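Side-chain contacts in uncharacterized protein VP1736 (Vibrio parahaemolyticus, PDB 3LXQ), which is of unknown function but contains a sulfatase-family region belonging to the alkaline phosphatase clan of alpha/beta proteins: residues Q51-L56 against A428-L433; G83-L88 against K170-H175; L107-N112 against N273-S278; A151-S156 against K190-G195; N343-P348 against D375-M380. One frame throughout, in Å; residues are numbered along the deposited sequence.

Contact 1: residues Q51-L56 against A428-L433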
# COMPACT_ATOMS: atom_id res chain seq x y z
N GLN A 51 -15.36 -2.59 23.56
CA GLN A 51 -14.67 -3.76 24.09
C GLN A 51 -14.75 -4.95 23.16
O GLN A 51 -13.72 -5.48 22.76
CB GLN A 51 -15.24 -4.13 25.46
CG GLN A 51 -14.36 -5.10 26.23
CD GLN A 51 -13.34 -4.39 27.11
OE1 GLN A 51 -13.40 -4.49 28.34
NE2 GLN A 51 -12.41 -3.67 26.49
N LYS A 52 -15.97 -5.38 22.83
CA LYS A 52 -16.18 -6.48 21.89
C LYS A 52 -15.45 -6.23 20.55
O LYS A 52 -14.75 -7.12 20.04
CB LYS A 52 -17.69 -6.72 21.66
CG LYS A 52 -17.97 -7.84 20.65
CD LYS A 52 -19.45 -8.12 20.49
CE LYS A 52 -19.66 -9.10 19.33
NZ LYS A 52 -21.10 -9.40 19.10
N MSE A 53 -15.59 -5.02 20.02
CA MSE A 53 -14.96 -4.62 18.78
C MSE A 53 -13.42 -4.71 18.84
O MSE A 53 -12.79 -5.40 18.01
CB MSE A 53 -15.45 -3.22 18.38
CG MSE A 53 -15.04 -2.75 16.99
SE MSE A 53 -13.32 -1.81 17.04
CE MSE A 53 -13.98 -0.09 17.68
N LEU A 54 -12.81 -4.04 19.82
CA LEU A 54 -11.36 -4.08 19.99
C LEU A 54 -10.82 -5.49 20.17
O LEU A 54 -9.75 -5.82 19.65
CB LEU A 54 -10.91 -3.22 21.17
CG LEU A 54 -10.46 -1.77 20.96
CD1 LEU A 54 -10.21 -1.45 19.49
CD2 LEU A 54 -11.46 -0.80 21.56
N ASP A 55 -11.54 -6.32 20.92
CA ASP A 55 -11.09 -7.68 21.16
C ASP A 55 -11.03 -8.47 19.86
O ASP A 55 -10.04 -9.16 19.60
CB ASP A 55 -11.97 -8.39 22.20
CG ASP A 55 -11.75 -7.87 23.60
OD1 ASP A 55 -10.77 -7.12 23.82
OD2 ASP A 55 -12.56 -8.21 24.49
N LEU A 56 -12.06 -8.32 19.03
CA LEU A 56 -12.11 -9.04 17.77
C LEU A 56 -11.07 -8.50 16.79
O LEU A 56 -10.53 -9.27 16.00
CB LEU A 56 -13.51 -9.00 17.16
CG LEU A 56 -14.57 -9.80 17.93
CD1 LEU A 56 -15.96 -9.45 17.41
CD2 LEU A 56 -14.32 -11.31 17.86
N ALA A 428 -15.72 -9.43 10.76
CA ALA A 428 -15.79 -8.50 9.62
C ALA A 428 -16.30 -7.13 10.07
O ALA A 428 -15.68 -6.11 9.77
CB ALA A 428 -16.70 -9.08 8.54
N LYS A 429 -17.42 -7.14 10.79
CA LYS A 429 -18.03 -5.91 11.34
C LYS A 429 -17.04 -5.17 12.25
O LYS A 429 -16.83 -3.96 12.10
CB LYS A 429 -19.36 -6.24 12.07
CG LYS A 429 -20.25 -5.03 12.38
CD LYS A 429 -21.61 -5.47 12.94
CE LYS A 429 -22.31 -4.32 13.68
NZ LYS A 429 -23.47 -4.77 14.52
N ALA A 430 -16.41 -5.91 13.15
CA ALA A 430 -15.43 -5.33 14.07
C ALA A 430 -14.30 -4.60 13.32
O ALA A 430 -13.92 -3.48 13.68
CB ALA A 430 -14.86 -6.40 14.99
N ASN A 431 -13.79 -5.24 12.27
CA ASN A 431 -12.74 -4.63 11.44
C ASN A 431 -13.24 -3.47 10.55
O ASN A 431 -12.50 -2.52 10.32
CB ASN A 431 -12.00 -5.71 10.65
CG ASN A 431 -11.00 -6.47 11.50
OD1 ASN A 431 -9.94 -5.93 11.88
ND2 ASN A 431 -11.31 -7.71 11.81
N ALA A 432 -14.49 -3.56 10.09
CA ALA A 432 -15.16 -2.47 9.37
C ALA A 432 -15.24 -1.19 10.19
O ALA A 432 -15.18 -0.09 9.64
CB ALA A 432 -16.57 -2.90 8.95
N LEU A 433 -15.42 -1.33 11.50
CA LEU A 433 -15.65 -0.21 12.40
C LEU A 433 -14.39 0.44 12.95
O LEU A 433 -14.43 1.58 13.44
CB LEU A 433 -16.49 -0.66 13.59
CG LEU A 433 -17.93 -1.10 13.34
CD1 LEU A 433 -18.50 -1.72 14.60
CD2 LEU A 433 -18.77 0.09 12.89
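Met53 and Leu56 of helix 50-61 meet Ala430 and Leu433 of helix 422-441 where the two helices cross almost perpendicularly. The axes of the short segments pass 8.5 Å apart at a signed angle of -98°, and the CA atoms of Met53 and Ala430 come within 4.8 Å. The methyl group of Ala430 points at the other helix and meets both side-chain and backbone atoms there. Its CB lies 3.6 Å from Leu56 CB, and Leu56 CD1 approaches the same Ala430 CB to 4.0 Å. From the preceding turn, Met53 O stands 3.8 Å from Ala430 CB, so backbone as well as side chains lines the place where the methyl sits. The small Ala430 side chain thus lies at the point of crossing, which joins a helix near the start of the modelled chain to the long one near its end. Met53, a selenomethionine, runs alongside Ala430. Its CG is anti to the backbone N (chi1 -171°), which brings it to 3.6 Å from Ala430 O and 4.2 Å from Leu433 CB; bends at chi2 and chi3 then turn the selenium and methyl end along the partner helix. Met48 adds a further apolar side chain, touching Met53, Ala430 and Leu433. Polar ties flank this apolar crossing: Lys52 forms a salt bridge with Asp426, and Asn431 ND2 donates to Ser60 OG. Ala428 and Ala432 of helix 422-441 pack on strands 385-390 and 394-398, placing this helix between helix 50-61 and the five-stranded antiparallel sheet.

Contact 2: residues G83-L88 against K170-H175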
# COMPACT_ATOMS: atom_id res chain seq x y z
N GLY A 83 20.54 -7.42 11.21
CA GLY A 83 21.80 -6.76 10.83
C GLY A 83 21.62 -5.25 10.78
O GLY A 83 20.57 -4.73 11.17
N LYS A 84 22.64 -4.54 10.30
CA LYS A 84 22.60 -3.08 10.20
C LYS A 84 21.34 -2.66 9.44
O LYS A 84 21.03 -3.24 8.40
CB LYS A 84 23.84 -2.54 9.50
N ARG A 85 20.62 -1.67 9.97
CA ARG A 85 19.34 -1.22 9.41
C ARG A 85 19.45 -0.93 7.92
O ARG A 85 20.39 -0.27 7.49
CB ARG A 85 18.79 0.02 10.12
CG ARG A 85 19.36 0.29 11.50
CD ARG A 85 18.44 1.16 12.34
NE ARG A 85 17.46 0.35 13.08
CZ ARG A 85 17.05 0.60 14.33
NH1 ARG A 85 17.54 1.63 15.00
NH2 ARG A 85 16.17 -0.21 14.91
N LYS A 86 18.51 -1.44 7.13
CA LYS A 86 18.53 -1.18 5.70
C LYS A 86 17.74 0.09 5.33
O LYS A 86 16.84 0.52 6.06
CB LYS A 86 17.98 -2.38 4.93
CG LYS A 86 18.88 -3.60 4.90
CD LYS A 86 18.10 -4.79 4.35
CE LYS A 86 18.89 -6.09 4.42
NZ LYS A 86 20.01 -6.10 3.45
N ASN A 87 18.09 0.68 4.19
CA ASN A 87 17.29 1.74 3.59
C ASN A 87 15.96 1.14 3.12
O ASN A 87 15.87 -0.05 2.82
CB ASN A 87 18.02 2.36 2.39
CG ASN A 87 19.39 2.91 2.73
OD1 ASN A 87 19.56 3.65 3.71
ND2 ASN A 87 20.37 2.58 1.91
N LEU A 88 14.93 1.98 3.05
CA LEU A 88 13.62 1.52 2.56
C LEU A 88 13.03 2.40 1.45
O LEU A 88 12.75 3.57 1.65
CB LEU A 88 12.63 1.40 3.73
CG LEU A 88 11.19 1.05 3.37
CD1 LEU A 88 11.05 -0.34 2.75
CD2 LEU A 88 10.32 1.18 4.61
N LYS A 170 12.10 8.46 11.24
CA LYS A 170 12.73 9.75 11.54
C LYS A 170 13.20 9.79 12.99
O LYS A 170 14.38 10.04 13.27
CB LYS A 170 11.77 10.91 11.26
N GLU A 171 12.28 9.51 13.91
CA GLU A 171 12.60 9.39 15.33
C GLU A 171 13.75 8.39 15.57
O GLU A 171 14.57 8.57 16.47
CB GLU A 171 11.34 9.03 16.13
CG GLU A 171 11.56 8.85 17.63
CD GLU A 171 10.44 9.46 18.48
OE1 GLU A 171 10.74 10.35 19.30
OE2 GLU A 171 9.27 9.05 18.33
N GLN A 172 13.81 7.35 14.74
CA GLN A 172 14.86 6.33 14.80
C GLN A 172 16.16 6.69 14.06
O GLN A 172 17.05 5.85 13.93
CB GLN A 172 14.32 4.99 14.26
CG GLN A 172 13.48 4.19 15.25
CD GLN A 172 14.24 3.91 16.53
OE1 GLN A 172 13.96 4.50 17.58
NE2 GLN A 172 15.23 3.02 16.46
N GLY A 173 16.26 7.93 13.57
CA GLY A 173 17.49 8.43 12.94
C GLY A 173 17.56 8.38 11.42
O GLY A 173 18.63 8.58 10.84
N TYR A 174 16.42 8.10 10.77
CA TYR A 174 16.33 8.08 9.31
C TYR A 174 16.05 9.45 8.70
O TYR A 174 15.34 10.28 9.29
CB TYR A 174 15.19 7.14 8.84
CG TYR A 174 15.51 5.66 8.76
CD1 TYR A 174 15.81 4.91 9.90
CD2 TYR A 174 15.44 4.99 7.53
CE1 TYR A 174 16.06 3.53 9.81
CE2 TYR A 174 15.69 3.62 7.43
CZ TYR A 174 16.00 2.90 8.57
OH TYR A 174 16.28 1.56 8.47
N HIS A 175 16.59 9.69 7.50
CA HIS A 175 16.11 10.77 6.67
C HIS A 175 14.87 10.24 5.97
O HIS A 175 14.87 9.10 5.50
CB HIS A 175 17.15 11.18 5.64
CG HIS A 175 16.72 12.35 4.81
ND1 HIS A 175 16.94 13.66 5.20
CD2 HIS A 175 16.06 12.42 3.63
CE1 HIS A 175 16.45 14.47 4.28
NE2 HIS A 175 15.91 13.74 3.32
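The Tyr174 ring meets Lys86 edge-on: the carbonyl O of Lys86 lies near the ring plane, 3.6 Å from both Tyr174 CE2 and Tyr174 CZ. A second pair of flat groups, the Arg85 guanidinium and the Gln172 amide, stands close by with planes 89° apart, the two side chains crossing at about a right angle. The hydrogen bond across the contact comes from the hydroxyl: Tyr174 OH donates to Lys86 O at 2.7 Å. The angle at the carbonyl oxygen is 145°, and the donor is tilted 31° from the carbonyl plane. Arg85 CB approaches the same Tyr174 OH to 3.4 Å, so the hydroxyl meets the backbone of Lys86 and the aliphatic root of the residue before it. Tyr174 reaches across because its CG lies beside the backbone N, anti to the carbonyl carbon. It follows directly on the Schellman motif that ends helix 165-171: Tyr174 N pairs with Leu169 O, and Gly173 N, at the C-prime residue with its positive phi, bonds to Lys170 O at 2.8 Å. Leu169 of that helix, Pro240 and Ile354 also touch the Tyr174 side chain. Beyond the contact the chain enters strand 175-180 on one side and strand 87-93 on the other, and both pair in parallel with strand 241-246 in the mixed sheet.

Contact 3: residues L107-N112 against N273-S278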
# COMPACT_ATOMS: atom_id res chain seq x y z
N LEU A 107 -3.39 -8.59 -18.72
CA LEU A 107 -2.90 -8.20 -20.05
C LEU A 107 -1.37 -8.09 -20.08
O LEU A 107 -0.77 -7.69 -19.07
CB LEU A 107 -3.56 -6.88 -20.48
CG LEU A 107 -5.08 -6.98 -20.62
CD1 LEU A 107 -5.75 -5.61 -20.59
CD2 LEU A 107 -5.49 -7.77 -21.87
N PRO A 108 -0.74 -8.48 -21.21
CA PRO A 108 0.73 -8.49 -21.26
C PRO A 108 1.30 -7.07 -21.30
O PRO A 108 1.86 -6.64 -22.31
CB PRO A 108 1.04 -9.26 -22.55
CG PRO A 108 -0.16 -9.09 -23.40
CD PRO A 108 -1.35 -8.92 -22.48
N LEU A 109 1.16 -6.36 -20.18
CA LEU A 109 1.48 -4.94 -20.11
C LEU A 109 2.70 -4.62 -19.25
O LEU A 109 3.15 -3.48 -19.22
CB LEU A 109 0.28 -4.17 -19.58
CG LEU A 109 -0.55 -3.23 -20.46
CD1 LEU A 109 -0.69 -3.68 -21.92
CD2 LEU A 109 -1.92 -3.00 -19.82
N THR A 110 3.22 -5.63 -18.54
CA THR A 110 4.30 -5.38 -17.58
C THR A 110 5.51 -6.32 -17.70
O THR A 110 5.90 -6.92 -16.70
CB THR A 110 3.78 -5.47 -16.11
OG1 THR A 110 3.09 -6.71 -15.93
CG2 THR A 110 2.85 -4.29 -15.77
N PRO A 111 6.13 -6.42 -18.90
CA PRO A 111 7.24 -7.37 -19.05
C PRO A 111 8.45 -7.12 -18.14
O PRO A 111 9.07 -8.09 -17.69
CB PRO A 111 7.63 -7.26 -20.53
CG PRO A 111 7.10 -5.95 -20.98
CD PRO A 111 5.87 -5.69 -20.16
N ASN A 112 8.80 -5.86 -17.88
CA ASN A 112 9.88 -5.56 -16.94
C ASN A 112 9.55 -6.01 -15.52
O ASN A 112 10.38 -6.63 -14.87
CB ASN A 112 10.25 -4.07 -16.94
CG ASN A 112 10.93 -3.63 -18.23
OD1 ASN A 112 11.94 -4.19 -18.64
ND2 ASN A 112 10.37 -2.61 -18.86
N ASN A 273 -1.32 1.56 -22.65
CA ASN A 273 -0.00 2.03 -23.08
C ASN A 273 0.74 2.81 -22.00
O ASN A 273 1.95 2.66 -21.83
CB ASN A 273 -0.12 2.87 -24.36
CG ASN A 273 -0.50 2.05 -25.57
OD1 ASN A 273 -0.14 0.88 -25.69
ND2 ASN A 273 -1.22 2.67 -26.50
N ALA A 274 0.01 3.65 -21.26
CA ALA A 274 0.58 4.37 -20.11
C ALA A 274 1.11 3.41 -19.04
O ALA A 274 2.19 3.64 -18.47
CB ALA A 274 -0.43 5.34 -19.52
N VAL A 275 0.36 2.34 -18.77
CA VAL A 275 0.84 1.27 -17.89
C VAL A 275 2.13 0.66 -18.47
O VAL A 275 3.14 0.56 -17.77
CB VAL A 275 -0.24 0.17 -17.64
CG1 VAL A 275 0.37 -1.07 -16.97
CG2 VAL A 275 -1.39 0.72 -16.79
N LYS A 276 2.09 0.29 -19.75
CA LYS A 276 3.26 -0.29 -20.40
C LYS A 276 4.44 0.68 -20.41
O LYS A 276 5.58 0.26 -20.20
CB LYS A 276 2.95 -0.79 -21.81
CG LYS A 276 4.06 -1.65 -22.41
CD LYS A 276 3.61 -2.41 -23.65
CE LYS A 276 4.64 -3.47 -24.02
NZ LYS A 276 4.43 -4.01 -25.40
N TYR A 277 4.17 1.97 -20.63
CA TYR A 277 5.20 3.00 -20.45
C TYR A 277 5.78 2.98 -19.03
O TYR A 277 7.00 2.93 -18.86
CB TYR A 277 4.74 4.43 -20.81
CG TYR A 277 5.78 5.43 -20.37
CD1 TYR A 277 6.95 5.62 -21.09
CD2 TYR A 277 5.64 6.12 -19.16
CE1 TYR A 277 7.93 6.49 -20.66
CE2 TYR A 277 6.61 7.00 -18.71
CZ TYR A 277 7.76 7.18 -19.47
OH TYR A 277 8.73 8.06 -19.05
N SER A 278 4.89 3.02 -18.03
CA SER A 278 5.31 2.99 -16.63
C SER A 278 6.16 1.76 -16.29
O SER A 278 7.12 1.86 -15.52
CB SER A 278 4.12 3.07 -15.69
OG SER A 278 4.55 3.14 -14.34
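Apolar contact is made by Leu109 and Val275, whose side chains cross at about a right angle. Val275 CG1 lies 4.1 Å from Leu109 CB and also 4.1 Å from Leu109 CD2, so one methyl of the valine touches both the root and a branch of the leucine. This methyl is turned outward to the loop by a chi1 of 168°, which sets CG1 opposite the backbone N. Thr110 extends the patch, its CG2 being 4.2 Å from Val275 CG1. The loop before helix 111-118, with Pro108 at the centre of an inverse gamma turn, is thereby laid on helix 271-289. A second kind of contact is weakly polar: Lys276 CA directs its hydrogen at Leu109 O over 3.4 Å, with an angle of 149° at the hydrogen. The aliphatic root of Lys276 also lies against this oxygen, CB at 3.7 Å and CG at 3.8 Å from Leu109 O. The lysine then continues in an extended chain, and NZ bonds to Glu262 O. Conventional hydrogen bonds lie at the margins. Thr110 OG1 is bonded to Asp114 OD1 and Gly102 N, while Asn112 N donates to Asp279 OD2, about a turn further along helix 271-289. The chemistry therefore leaves Leu109 O buried with no conventional donor in the model; between residues 107-112 and 273-278 no hydrogen bond forms, and the contact is largely hydrocarbon.

Contact 4: residues A151-S156 against K190-G195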
# COMPACT_ATOMS: atom_id res chain seq x y z
N ALA A 151 -9.62 8.62 3.23
CA ALA A 151 -8.34 8.33 3.89
C ALA A 151 -7.86 9.51 4.76
O ALA A 151 -8.17 10.67 4.48
CB ALA A 151 -7.30 8.00 2.85
N VAL A 152 -7.08 9.19 5.80
CA VAL A 152 -6.59 10.18 6.76
C VAL A 152 -5.64 11.22 6.16
O VAL A 152 -5.32 12.21 6.81
CB VAL A 152 -5.89 9.52 8.00
CG1 VAL A 152 -6.75 8.45 8.63
CG2 VAL A 152 -4.50 9.01 7.63
N VAL A 153 -5.21 11.00 4.92
CA VAL A 153 -4.40 12.01 4.21
C VAL A 153 -5.22 13.30 4.08
O VAL A 153 -4.65 14.41 4.06
CB VAL A 153 -3.95 11.54 2.81
CG1 VAL A 153 -3.11 12.61 2.11
CG2 VAL A 153 -3.19 10.21 2.91
N LYS A 154 -6.54 13.14 4.03
CA LYS A 154 -7.46 14.26 3.83
C LYS A 154 -8.31 14.60 5.05
O LYS A 154 -9.18 15.47 4.98
CB LYS A 154 -8.36 14.00 2.61
CG LYS A 154 -7.63 14.05 1.29
CD LYS A 154 -8.55 13.81 0.12
CE LYS A 154 -7.85 14.21 -1.17
NZ LYS A 154 -8.64 13.83 -2.37
N LEU A 155 -8.09 13.92 6.17
CA LEU A 155 -8.91 14.21 7.35
C LEU A 155 -8.19 15.20 8.26
O LEU A 155 -6.97 15.18 8.35
CB LEU A 155 -9.31 12.92 8.07
CG LEU A 155 -10.19 11.97 7.26
CD1 LEU A 155 -10.49 10.72 8.06
CD2 LEU A 155 -11.50 12.62 6.80
N SER A 156 -8.95 16.07 8.92
CA SER A 156 -8.37 17.19 9.67
C SER A 156 -7.62 16.80 10.95
O SER A 156 -6.58 17.40 11.27
CB SER A 156 -9.44 18.24 9.96
OG SER A 156 -10.49 17.70 10.75
N LYS A 190 1.36 16.81 0.46
CA LYS A 190 2.47 17.58 1.05
C LYS A 190 2.20 17.96 2.50
O LYS A 190 3.08 17.84 3.34
CB LYS A 190 2.76 18.85 0.24
CG LYS A 190 4.11 19.47 0.57
CD LYS A 190 4.07 20.96 0.53
CE LYS A 190 5.07 21.49 -0.48
NZ LYS A 190 4.57 21.22 -1.86
N THR A 191 0.98 18.42 2.77
CA THR A 191 0.58 18.85 4.10
C THR A 191 0.52 17.67 5.06
O THR A 191 1.04 17.74 6.17
CB THR A 191 -0.78 19.60 4.06
OG1 THR A 191 -0.63 20.78 3.25
CG2 THR A 191 -1.24 20.03 5.46
N PHE A 192 -0.09 16.57 4.63
CA PHE A 192 -0.09 15.36 5.45
C PHE A 192 1.31 14.82 5.68
O PHE A 192 1.61 14.34 6.78
CB PHE A 192 -0.96 14.28 4.82
CG PHE A 192 -1.01 13.00 5.61
CD1 PHE A 192 -1.81 12.89 6.74
CD2 PHE A 192 -0.26 11.89 5.21
CE1 PHE A 192 -1.88 11.70 7.46
CE2 PHE A 192 -0.34 10.69 5.93
CZ PHE A 192 -1.15 10.60 7.06
N PHE A 193 2.17 14.86 4.66
CA PHE A 193 3.49 14.25 4.79
C PHE A 193 4.37 15.11 5.70
O PHE A 193 5.01 14.58 6.60
CB PHE A 193 4.15 14.03 3.42
CG PHE A 193 3.53 12.92 2.58
CD1 PHE A 193 2.88 11.83 3.17
CD2 PHE A 193 3.65 12.95 1.20
CE1 PHE A 193 2.33 10.81 2.38
CE2 PHE A 193 3.11 11.95 0.42
CZ PHE A 193 2.45 10.87 1.01
N PHE A 194 4.36 16.43 5.47
CA PHE A 194 5.11 17.40 6.28
C PHE A 194 4.67 17.44 7.74
O PHE A 194 5.50 17.61 8.63
CB PHE A 194 5.02 18.82 5.68
CG PHE A 194 6.20 19.21 4.84
CD1 PHE A 194 7.22 18.31 4.56
CD2 PHE A 194 6.27 20.50 4.30
CE1 PHE A 194 8.31 18.68 3.77
CE2 PHE A 194 7.36 20.89 3.50
CZ PHE A 194 8.39 19.98 3.24
N GLY A 195 3.37 17.32 7.97
CA GLY A 195 2.83 17.27 9.32
C GLY A 195 3.10 15.95 10.04
O GLY A 195 2.96 15.87 11.27
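Val152 and Val153 pack against Phe192 in a buried apolar contact between a loop turn and helix 189-195. The two valines occupy the central positions of a type I beta turn, closed by Lys154 N bonding to Ala151 O at 3.0 Å. A CH-pi contact sits at the middle: Val153 CA is 4.0 Å from the centroid of the Phe192 ring and 21° off its normal, hence over the face but shifted toward the rim. Around it, Val153 CG1 meets Phe192 CB at 3.8 Å and Val153 CG2 meets Phe192 CD2 at 4.1 Å. The far end of the ring is taken by Val152, whose CG2 is 3.8 Å from Phe192 CZ. Phe192 extends out from its helix to the turn because CG is anti to the backbone N (chi1 -180°). Next along the helix, Phe193 CE1 comes to the edge of the Phe192 ring in its plane, while the Phe193 ring itself packs edge-to-face with Phe178 and touches Ile201. Val152 N is bonded to Glu138 of helix 133-141. This is consistent with an alpha/beta layer arrangement, the helix turning Phe193 to strands 175-180 and 200-202 and Phe192 to the beta turn.

Contact 5: residues N343-P348 against D375-M380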
# COMPACT_ATOMS: atom_id res chain seq x y z
N ASN A 343 -2.33 -4.25 1.54
CA ASN A 343 -1.22 -3.30 1.56
C ASN A 343 -0.90 -2.70 2.94
O ASN A 343 0.22 -2.29 3.19
CB ASN A 343 -1.38 -2.20 0.49
CG ASN A 343 -2.75 -1.53 0.50
OD1 ASN A 343 -3.63 -1.85 1.30
ND2 ASN A 343 -2.91 -0.56 -0.40
N ILE A 344 -1.88 -2.68 3.85
CA ILE A 344 -1.61 -2.29 5.25
C ILE A 344 -0.71 -3.30 6.01
O ILE A 344 -0.19 -2.98 7.09
CB ILE A 344 -2.90 -2.02 6.07
CG1 ILE A 344 -3.74 -3.29 6.21
CG2 ILE A 344 -3.73 -0.88 5.47
CD1 ILE A 344 -4.71 -3.24 7.36
N ASP A 345 -0.50 -4.49 5.45
CA ASP A 345 0.46 -5.46 6.01
C ASP A 345 1.89 -5.14 5.57
O ASP A 345 2.86 -5.67 6.12
CB ASP A 345 0.12 -6.90 5.61
CG ASP A 345 -1.30 -7.31 6.01
OD1 ASP A 345 -1.74 -6.90 7.09
OD2 ASP A 345 -1.96 -8.05 5.25
N MSE A 346 2.02 -4.28 4.57
CA MSE A 346 3.33 -3.99 4.05
C MSE A 346 4.21 -3.19 5.03
O MSE A 346 5.35 -3.58 5.25
CB MSE A 346 3.26 -3.37 2.66
CG MSE A 346 2.71 -4.33 1.61
SE MSE A 346 3.86 -5.90 1.30
CE MSE A 346 3.08 -7.17 2.59
N PRO A 347 3.67 -2.13 5.67
CA PRO A 347 4.60 -1.42 6.55
C PRO A 347 5.17 -2.27 7.70
O PRO A 347 6.36 -2.17 7.92
CB PRO A 347 3.80 -0.23 7.09
CG PRO A 347 2.54 -0.19 6.32
CD PRO A 347 2.42 -1.38 5.43
N PRO A 348 4.33 -3.06 8.42
CA PRO A 348 4.92 -3.97 9.44
C PRO A 348 5.91 -4.99 8.86
O PRO A 348 6.95 -5.27 9.47
CB PRO A 348 3.70 -4.70 10.05
CG PRO A 348 2.47 -4.13 9.37
CD PRO A 348 2.86 -2.96 8.56
N ASP A 375 -5.91 -17.38 9.14
CA ASP A 375 -5.65 -15.96 9.41
C ASP A 375 -5.42 -15.10 8.15
O ASP A 375 -5.43 -13.86 8.22
CB ASP A 375 -4.52 -15.81 10.42
CG ASP A 375 -4.90 -16.37 11.79
OD1 ASP A 375 -6.05 -16.13 12.23
OD2 ASP A 375 -4.05 -17.03 12.41
N GLU A 376 -5.23 -15.74 6.99
CA GLU A 376 -5.14 -15.00 5.74
C GLU A 376 -6.41 -14.20 5.55
O GLU A 376 -7.49 -14.71 5.79
CB GLU A 376 -4.98 -15.96 4.56
CG GLU A 376 -3.68 -16.73 4.61
CD GLU A 376 -3.44 -17.55 3.36
OE1 GLU A 376 -4.13 -17.34 2.34
OE2 GLU A 376 -2.55 -18.42 3.42
N ARG A 377 -6.27 -12.94 5.14
CA ARG A 377 -7.42 -12.03 4.98
C ARG A 377 -7.08 -10.78 4.20
O ARG A 377 -5.90 -10.36 4.13
CB ARG A 377 -8.05 -11.65 6.34
CG ARG A 377 -7.17 -10.74 7.24
CD ARG A 377 -7.41 -9.23 6.96
NE ARG A 377 -6.45 -8.41 7.70
CZ ARG A 377 -5.23 -8.08 7.29
NH1 ARG A 377 -4.78 -8.48 6.10
NH2 ARG A 377 -4.45 -7.32 8.07
N ALA A 378 -8.12 -10.18 3.63
CA ALA A 378 -8.03 -8.87 2.99
C ALA A 378 -9.28 -8.07 3.33
O ALA A 378 -10.43 -8.54 3.13
CB ALA A 378 -7.90 -9.02 1.46
N MSE A 379 -9.05 -6.87 3.84
CA MSE A 379 -10.13 -5.89 4.00
C MSE A 379 -10.17 -5.01 2.77
O MSE A 379 -9.14 -4.54 2.31
CB MSE A 379 -9.88 -5.01 5.23
CG MSE A 379 -9.44 -5.77 6.45
SE MSE A 379 -9.43 -4.47 7.91
CE MSE A 379 -7.93 -5.22 8.97
N MSE A 380 -11.36 -4.76 2.24
CA MSE A 380 -11.47 -3.80 1.15
C MSE A 380 -12.72 -2.93 1.20
O MSE A 380 -13.83 -3.40 1.53
CB MSE A 380 -11.18 -4.43 -0.22
CG MSE A 380 -12.00 -5.62 -0.58
SE MSE A 380 -11.02 -7.02 -1.56
CE MSE A 380 -11.61 -8.43 -0.37
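The carboxylate of Asp345 is gripped through both oxygens. Arg377 NH2 donates to Asp345 OD1 at 2.9 Å and Arg377 NH1 to Asp345 OD2 at 3.0 Å, each N-H pointing at its acceptor with an angle of 170°. The guanidinium meets the acid end-on, one nitrogen to each oxygen on its syn lone pair, and the two planes are only 2° apart, so this is a flat bidentate salt bridge. A bend at chi2 (89°) folds the Arg377 chain so that its end approaches the acid. Two backbone amides complete the grip, Arg365 N on OD1 and Asn342 N on OD2. Beside the charged pair, Ile344 CD1 lies 4.1 Å from Arg377 NH2 and equally 4.1 Å from Met379 CE, the methyl of a selenomethionine; the Ile344 side chain crosses those of Arg377 and Met379 at about a right angle. The contact joins the 3-10 turn leading into helix 346-353 to edge strand 377-382 of the antiparallel sheet. Four hydrogen bonds on a buried carboxylate probably stabilise its negative charge, which would also offset the nearby positive side chains of Arg377 and Arg365, while the two near-straight bonds to separate oxygens hold the groups coplanar and limit their rotation.

Contacts 1, 3, 4 and 5 are buried, whereas contact 2 is partly open at Gln172. Contact 5 lies nearest the chain's centre, about 9 Å between centres, and carries the one salt bridge between segments; contacts 1, 3 and 4 are mainly apolar, and contact 2 combines a tyrosine hydroxyl bond with a polar rim. Contact 1 uses a helix packed on the antiparallel sheet and contact 5 its outermost strand 377-382; they touch directly, Asn431 OD1 lying 3.6 Å from Met379 CE. Contact 2 lies at the ends of strands 87-93 and 175-180 of the mixed sheet, and contact 4 on helix 189-195, which packs on strands 175-180 and 200-202. Contacts 1 and 3 lie on opposite sides of the chain's centre.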